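Local coordinates for uncharacterized protein (Leptotrichia buccalis, PDB 3T8K), which is of unknown function but folds as a stack of ankyrin-type helical hairpins, a scaffold that in many relatives mediates protein-protein recognition, at residues I41-L46 with I57-I62; D67-R71 with F100-D106. All coordinates share one frame; numbering follows the deposited sequence.

Contact 1 (I41-L46 with I57-I62)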
loop_
_atom_site.group_PDB
_atom_site.type_symbol
_atom_site.label_atom_id
_atom_site.label_comp_id
_atom_site.label_asym_id
_atom_site.label_seq_id
_atom_site.Cartn_x
_atom_site.Cartn_y
_atom_site.Cartn_z
ATOM N N ILE A 41 -6.892 -15.385 4.852
ATOM C CA ILE A 41 -5.802 -15.497 3.890
ATOM C C ILE A 41 -5.975 -14.583 2.657
ATOM O O ILE A 41 -4.998 -14.035 2.150
ATOM C CB ILE A 41 -5.608 -16.985 3.453
ATOM C CG1 ILE A 41 -4.384 -17.129 2.545
ATOM C CG2 ILE A 41 -6.864 -17.503 2.746
ATOM C CD1 ILE A 41 -3.076 -16.788 3.208
ATOM N N LEU A 42 -7.206 -14.410 2.181
ATOM C CA LEU A 42 -7.447 -13.554 1.005
ATOM C C LEU A 42 -6.985 -12.119 1.216
ATOM O O LEU A 42 -6.571 -11.446 0.264
ATOM C CB LEU A 42 -8.918 -13.571 0.586
ATOM C CG LEU A 42 -9.342 -14.832 -0.150
ATOM C CD1 LEU A 42 -10.855 -14.894 -0.295
ATOM C CD2 LEU A 42 -8.638 -14.909 -1.509
ATOM N N TYR A 43 -7.048 -11.643 2.454
ATOM C CA TYR A 43 -6.535 -10.311 2.747
ATOM C C TYR A 43 -5.040 -10.223 2.420
ATOM O O TYR A 43 -4.592 -9.254 1.818
ATOM C CB TYR A 43 -6.808 -9.906 4.198
ATOM C CG TYR A 43 -6.780 -8.402 4.397
ATOM C CD1 TYR A 43 -7.958 -7.670 4.472
ATOM C CD2 TYR A 43 -5.580 -7.719 4.480
ATOM C CE1 TYR A 43 -7.938 -6.284 4.637
ATOM C CE2 TYR A 43 -5.547 -6.334 4.650
ATOM C CZ TYR A 43 -6.727 -5.626 4.725
ATOM O OH TYR A 43 -6.695 -4.252 4.883
ATOM N N ASP A 44 -4.273 -11.244 2.805
ATOM C CA ASP A 44 -2.848 -11.311 2.466
ATOM C C ASP A 44 -2.614 -11.410 0.957
ATOM O O ASP A 44 -1.744 -10.730 0.398
ATOM C CB ASP A 44 -2.191 -12.519 3.142
ATOM C CG ASP A 44 -2.255 -12.455 4.661
ATOM O OD1 ASP A 44 -2.367 -11.343 5.214
ATOM O OD2 ASP A 44 -2.187 -13.524 5.301
ATOM N N VAL A 45 -3.380 -12.272 0.295
ATOM C CA VAL A 45 -3.271 -12.414 -1.151
ATOM C C VAL A 45 -3.422 -11.074 -1.876
ATOM O O VAL A 45 -2.663 -10.755 -2.794
ATOM C CB VAL A 45 -4.343 -13.355 -1.690
ATOM C CG1 VAL A 45 -4.249 -13.461 -3.201
ATOM C CG2 VAL A 45 -4.186 -14.743 -1.053
ATOM N N LEU A 46 -4.418 -10.300 -1.474
ATOM C CA LEU A 46 -4.725 -9.066 -2.181
ATOM C C LEU A 46 -3.592 -8.056 -2.067
ATOM O O LEU A 46 -3.529 -7.084 -2.832
ATOM C CB LEU A 46 -6.040 -8.480 -1.674
ATOM C CG LEU A 46 -7.225 -9.356 -2.075
ATOM C CD1 LEU A 46 -8.470 -8.985 -1.281
ATOM C CD2 LEU A 46 -7.470 -9.278 -3.578
ATOM N N ILE A 57 -3.865 -16.696 -7.507
ATOM C CA ILE A 57 -3.992 -17.203 -6.139
ATOM C C ILE A 57 -5.372 -16.888 -5.572
ATOM O O ILE A 57 -5.955 -17.692 -4.843
ATOM C CB ILE A 57 -2.912 -16.603 -5.207
ATOM C CG1 ILE A 57 -1.517 -16.952 -5.730
ATOM C CG2 ILE A 57 -3.107 -17.082 -3.775
ATOM C CD1 ILE A 57 -0.386 -16.231 -5.017
ATOM N N SER A 58 -5.893 -15.702 -5.896
ATOM C CA SER A 58 -7.203 -15.316 -5.390
ATOM C C SER A 58 -8.276 -16.245 -5.927
ATOM O O SER A 58 -9.122 -16.732 -5.175
ATOM C CB SER A 58 -7.543 -13.869 -5.770
ATOM O OG SER A 58 -6.865 -12.951 -4.932
HETATM N N MSE A 59 -8.244 -16.472 -7.237
HETATM C CA MSE A 59 -9.215 -17.352 -7.885
HETATM C C MSE A 59 -9.117 -18.781 -7.376
HETATM O O MSE A 59 -10.127 -19.461 -7.203
HETATM C CB MSE A 59 -9.036 -17.318 -9.397
HETATM C CG MSE A 59 -9.292 -15.949 -9.999
HETATM SE SE MSE A 59 -11.177 -15.395 -9.908
HETATM C CE MSE A 59 -11.435 -15.162 -7.998
ATOM N N PHE A 60 -7.893 -19.235 -7.139
ATOM C CA PHE A 60 -7.686 -20.578 -6.617
ATOM C C PHE A 60 -8.367 -20.731 -5.257
ATOM O O PHE A 60 -9.129 -21.673 -5.037
ATOM C CB PHE A 60 -6.194 -20.881 -6.516
ATOM C CG PHE A 60 -5.880 -22.185 -5.819
ATOM C CD1 PHE A 60 -5.767 -23.361 -6.541
ATOM C CD2 PHE A 60 -5.705 -22.227 -4.448
ATOM C CE1 PHE A 60 -5.475 -24.565 -5.907
ATOM C CE2 PHE A 60 -5.413 -23.425 -3.802
ATOM C CZ PHE A 60 -5.301 -24.597 -4.535
ATOM N N LEU A 61 -8.098 -19.792 -4.355
ATOM C CA LEU A 61 -8.656 -19.827 -3.003
ATOM C C LEU A 61 -10.159 -19.641 -2.981
ATOM O O LEU A 61 -10.863 -20.347 -2.269
ATOM C CB LEU A 61 -8.004 -18.765 -2.116
ATOM C CG LEU A 61 -6.566 -19.104 -1.723
ATOM C CD1 LEU A 61 -5.904 -17.935 -1.022
ATOM C CD2 LEU A 61 -6.535 -20.355 -0.851
ATOM N N ILE A 62 -10.651 -18.663 -3.736
ATOM C CA ILE A 62 -12.089 -18.472 -3.826
ATOM C C ILE A 62 -12.786 -19.746 -4.300
ATOM O O ILE A 62 -13.812 -20.143 -3.746
ATOM C CB ILE A 62 -12.460 -17.286 -4.735
ATOM C CG1 ILE A 62 -12.027 -15.984 -4.066
ATOM C CG2 ILE A 62 -13.961 -17.268 -5.001
ATOM C CD1 ILE A 62 -12.179 -14.777 -4.943
#
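Ile57, the first residue of 57-62 to touch the neighbouring helix, lays its CG2 methyl against both methyls of Val45, 3.7 Å from CG2 and slightly farther from CG1. The branch gets there because CG2 stands anti to the backbone N, while CG1 runs off beside it, and the side chain also packs on Tyr19 and Phe22 of helix 19-28. Ser58 comes next, where the backbones draw nearest, its CA 6.5 Å from that of Val45. Its hydroxyl is buried among hydrocarbon: OG lies 3.2 Å from Val45 CG1, with Leu46 CD2 also near, yet it is satisfied by a hydrogen bond with the carbonyl O of Arg54 one turn back in its own helix. One turn on from Ile57, Leu61 sets its CD1 against two residues of 41-46, 3.6 Å from Val45 CG2 and 3.9 Å from Ile41 CG2. Its CB meanwhile faces Leu42 CD2, the two leucines running past each other in opposite directions. Val45 therefore spreads its two methyls over three residues of the other helix, and an alanine here would probably open a gap beside Leu61 CD1 and Ile57 CG2 and leave both freer to shift. Ile62 closes the row: its CG1 meets Leu42 CD1 at 4.1 Å, the two side chains crossing at about a right angle. All eight touching residues are buried, and the interface is purely apolar apart from the serine. The short helical segments run nearly antiparallel, at 166°, their axes coming within 10.1 Å at closest approach. Such near-antiparallel pairing of consecutive helices through aliphatic side chains is consistent with the alpha-hairpin (ankyrin-type) fold of the chain.

Contact 2 (D67-R71 with F100-D106)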
loop_
_atom_site.group_PDB
_atom_site.type_symbol
_atom_site.label_atom_id
_atom_site.label_comp_id
_atom_site.label_asym_id
_atom_site.label_seq_id
_atom_site.Cartn_x
_atom_site.Cartn_y
_atom_site.Cartn_z
ATOM N N ASP A 67 -12.749 -17.856 2.824
ATOM C CA ASP A 67 -13.694 -16.918 3.420
ATOM C C ASP A 67 -13.683 -15.571 2.701
ATOM O O ASP A 67 -12.640 -14.928 2.586
ATOM C CB ASP A 67 -13.381 -16.713 4.903
ATOM C CG ASP A 67 -14.434 -15.876 5.614
ATOM O OD1 ASP A 67 -15.536 -15.686 5.044
ATOM O OD2 ASP A 67 -14.159 -15.415 6.745
ATOM N N ILE A 68 -14.859 -15.154 2.244
ATOM C CA ILE A 68 -15.021 -13.939 1.443
ATOM C C ILE A 68 -15.564 -12.789 2.286
ATOM O O ILE A 68 -15.392 -11.615 1.951
ATOM C CB ILE A 68 -15.993 -14.194 0.266
ATOM C CG1 ILE A 68 -15.377 -15.162 -0.740
ATOM C CG2 ILE A 68 -16.371 -12.893 -0.426
ATOM C CD1 ILE A 68 -14.141 -14.617 -1.419
ATOM N N LYS A 69 -16.215 -13.140 3.390
ATOM C CA LYS A 69 -16.921 -12.169 4.217
ATOM C C LYS A 69 -16.133 -11.788 5.467
ATOM O O LYS A 69 -16.679 -11.211 6.404
ATOM C CB LYS A 69 -18.287 -12.732 4.614
ATOM C CG LYS A 69 -19.188 -13.056 3.438
ATOM C CD LYS A 69 -20.534 -13.562 3.924
ATOM C CE LYS A 69 -21.440 -13.928 2.765
ATOM N NZ LYS A 69 -22.765 -14.423 3.235
ATOM N N SER A 70 -14.847 -12.106 5.472
ATOM C CA SER A 70 -14.008 -11.876 6.639
ATOM C C SER A 70 -13.647 -10.405 6.814
ATOM O O SER A 70 -13.626 -9.635 5.846
ATOM C CB SER A 70 -12.732 -12.707 6.538
ATOM O OG SER A 70 -12.068 -12.450 5.312
ATOM N N ARG A 71 -13.357 -10.022 8.053
ATOM C CA ARG A 71 -12.970 -8.653 8.346
ATOM C C ARG A 71 -11.787 -8.610 9.287
ATOM O O ARG A 71 -11.602 -9.503 10.111
ATOM C CB ARG A 71 -14.142 -7.886 8.944
ATOM C CG ARG A 71 -15.326 -7.795 8.009
ATOM C CD ARG A 71 -16.358 -6.839 8.540
ATOM N NE ARG A 71 -17.553 -6.821 7.711
ATOM C CZ ARG A 71 -18.346 -5.767 7.586
ATOM N NH1 ARG A 71 -18.050 -4.640 8.222
ATOM N NH2 ARG A 71 -19.420 -5.831 6.812
ATOM N N PHE A 100 -16.531 -11.020 -5.374
ATOM C CA PHE A 100 -16.725 -10.720 -3.960
ATOM C C PHE A 100 -18.170 -10.304 -3.695
ATOM O O PHE A 100 -18.761 -10.702 -2.691
ATOM C CB PHE A 100 -15.784 -9.618 -3.476
ATOM C CG PHE A 100 -14.343 -10.025 -3.406
ATOM C CD1 PHE A 100 -13.965 -11.346 -3.547
ATOM C CD2 PHE A 100 -13.361 -9.076 -3.181
ATOM C CE1 PHE A 100 -12.626 -11.718 -3.471
ATOM C CE2 PHE A 100 -12.021 -9.443 -3.104
ATOM C CZ PHE A 100 -11.656 -10.760 -3.258
ATOM N N LEU A 101 -18.731 -9.482 -4.583
ATOM C CA LEU A 101 -20.112 -9.043 -4.431
ATOM C C LEU A 101 -21.082 -10.212 -4.553
ATOM O O LEU A 101 -22.032 -10.323 -3.779
ATOM C CB LEU A 101 -20.460 -7.955 -5.453
ATOM C CG LEU A 101 -19.766 -6.609 -5.238
ATOM C CD1 LEU A 101 -20.094 -5.615 -6.363
ATOM C CD2 LEU A 101 -20.153 -6.012 -3.894
ATOM N N GLU A 102 -20.844 -11.081 -5.530
ATOM C CA GLU A 102 -21.716 -12.224 -5.753
ATOM C C GLU A 102 -21.688 -13.166 -4.559
ATOM O O GLU A 102 -22.683 -13.824 -4.257
ATOM C CB GLU A 102 -21.321 -12.968 -7.033
ATOM C CG GLU A 102 -21.588 -12.168 -8.298
ATOM C CD GLU A 102 -21.001 -12.806 -9.543
ATOM O OE1 GLU A 102 -20.109 -13.671 -9.408
ATOM O OE2 GLU A 102 -21.435 -12.434 -10.658
ATOM N N LYS A 103 -20.547 -13.223 -3.883
ATOM C CA LYS A 103 -20.383 -14.137 -2.762
ATOM C C LYS A 103 -20.634 -13.468 -1.416
ATOM O O LYS A 103 -20.310 -14.026 -0.371
ATOM C CB LYS A 103 -19.017 -14.827 -2.813
ATOM C CG LYS A 103 -18.900 -15.790 -3.988
ATOM C CD LYS A 103 -17.686 -16.699 -3.870
ATOM C CE LYS A 103 -17.671 -17.736 -4.988
ATOM N NZ LYS A 103 -18.779 -18.735 -4.873
ATOM N N GLY A 104 -21.210 -12.268 -1.451
ATOM C CA GLY A 104 -21.746 -11.643 -0.255
ATOM C C GLY A 104 -20.854 -10.698 0.537
ATOM O O GLY A 104 -21.223 -10.281 1.632
ATOM N N ALA A 105 -19.688 -10.346 0.006
ATOM C CA ALA A 105 -18.852 -9.383 0.705
ATOM C C ALA A 105 -19.560 -8.026 0.704
ATOM O O ALA A 105 -20.353 -7.729 -0.196
ATOM C CB ALA A 105 -17.479 -9.284 0.067
ATOM N N ASP A 106 -19.277 -7.216 1.719
ATOM C CA ASP A 106 -19.980 -5.947 1.924
ATOM C C ASP A 106 -19.147 -4.738 1.498
ATOM O O ASP A 106 -18.168 -4.378 2.154
ATOM C CB ASP A 106 -20.375 -5.818 3.397
ATOM C CG ASP A 106 -21.019 -4.484 3.718
ATOM O OD1 ASP A 106 -21.599 -3.856 2.803
ATOM O OD2 ASP A 106 -20.953 -4.072 4.894
#
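A Schellman motif ends helix 90-102, and the loop 67-71 packs against this capped end. Gly104, at positive phi, is its C-prime residue: Ala105 N bonds to Phe100 O, and Gly104 N to Leu101 O. At these backbone angles a CB on Gly104 would jam against the preceding carbonyl O, which accounts for the glycine; it would also come too close to Lys69 CE where that atom now lies. Ile68 is the buried plug. Its CD1 lies obliquely by the Phe100 ring, 3.9 Å from CE1, the two side chains crossing at about a right angle, and its CG2, anti to the backbone N, is brought within 3.8 Å of Ala105 CB. Lys103 covers another side of the isoleucine with its aliphatic part, CB reaching CG2 and CD lying by CG1, before its chain bends at the end (chi4 -68°). Nearer the surface, the extended chain of Lys69 lies alongside the turn, with CE 3.3 Å from Lys103 O and 3.8 Å from Gly104 CA, so its hydrocarbon rather than its charge makes the contact. The residue is itself anchored by an Asx turn, in which the Lys69 N-H meets Asp67 OD1 from above the carboxylate plane. Arg71 then stretches to Asp106: NH2 and OD2 form a salt bridge at 3.0 Å, whose hydrogen bond is weak (131°). The oxygen lies at the guanidinium edge near its plane; this single NH2-OD2 bond joins the two groups, whose planes are turned 39° apart. The other carboxylate oxygen, OD1, is hydrogen-bonded with Thr108 OG1, which gives Asp106 a second hold. The loop after helix 51-63 lying against the capped end of helix 90-102 fits the side-by-side stacking of helices and loops in an ankyrin-type fold.

Overall arrangement
The two contacts illustrate how a helical stack is held first between consecutive helices and then from a loop to a later helix. Contact 1 is wholly buried and pairs helix 41-45 with helix 51-63; contact 2 is partly buried and joins the loop after helix 51-63 to the end of helix 90-102. Chemistry follows place: aliphatic packing, with one buried serine hydroxyl that bonds within its own helix, joins the helices, whereas contact 2 adds a salt bridge and lysine hydrocarbon at the surface. Their centres lie 12 Å apart and they touch directly, Leu42 CD1 reaching Ile68 CD1 at 3.5 Å and Ile62 meeting both Ile68 and Phe100, so the apolar core runs unbroken between them.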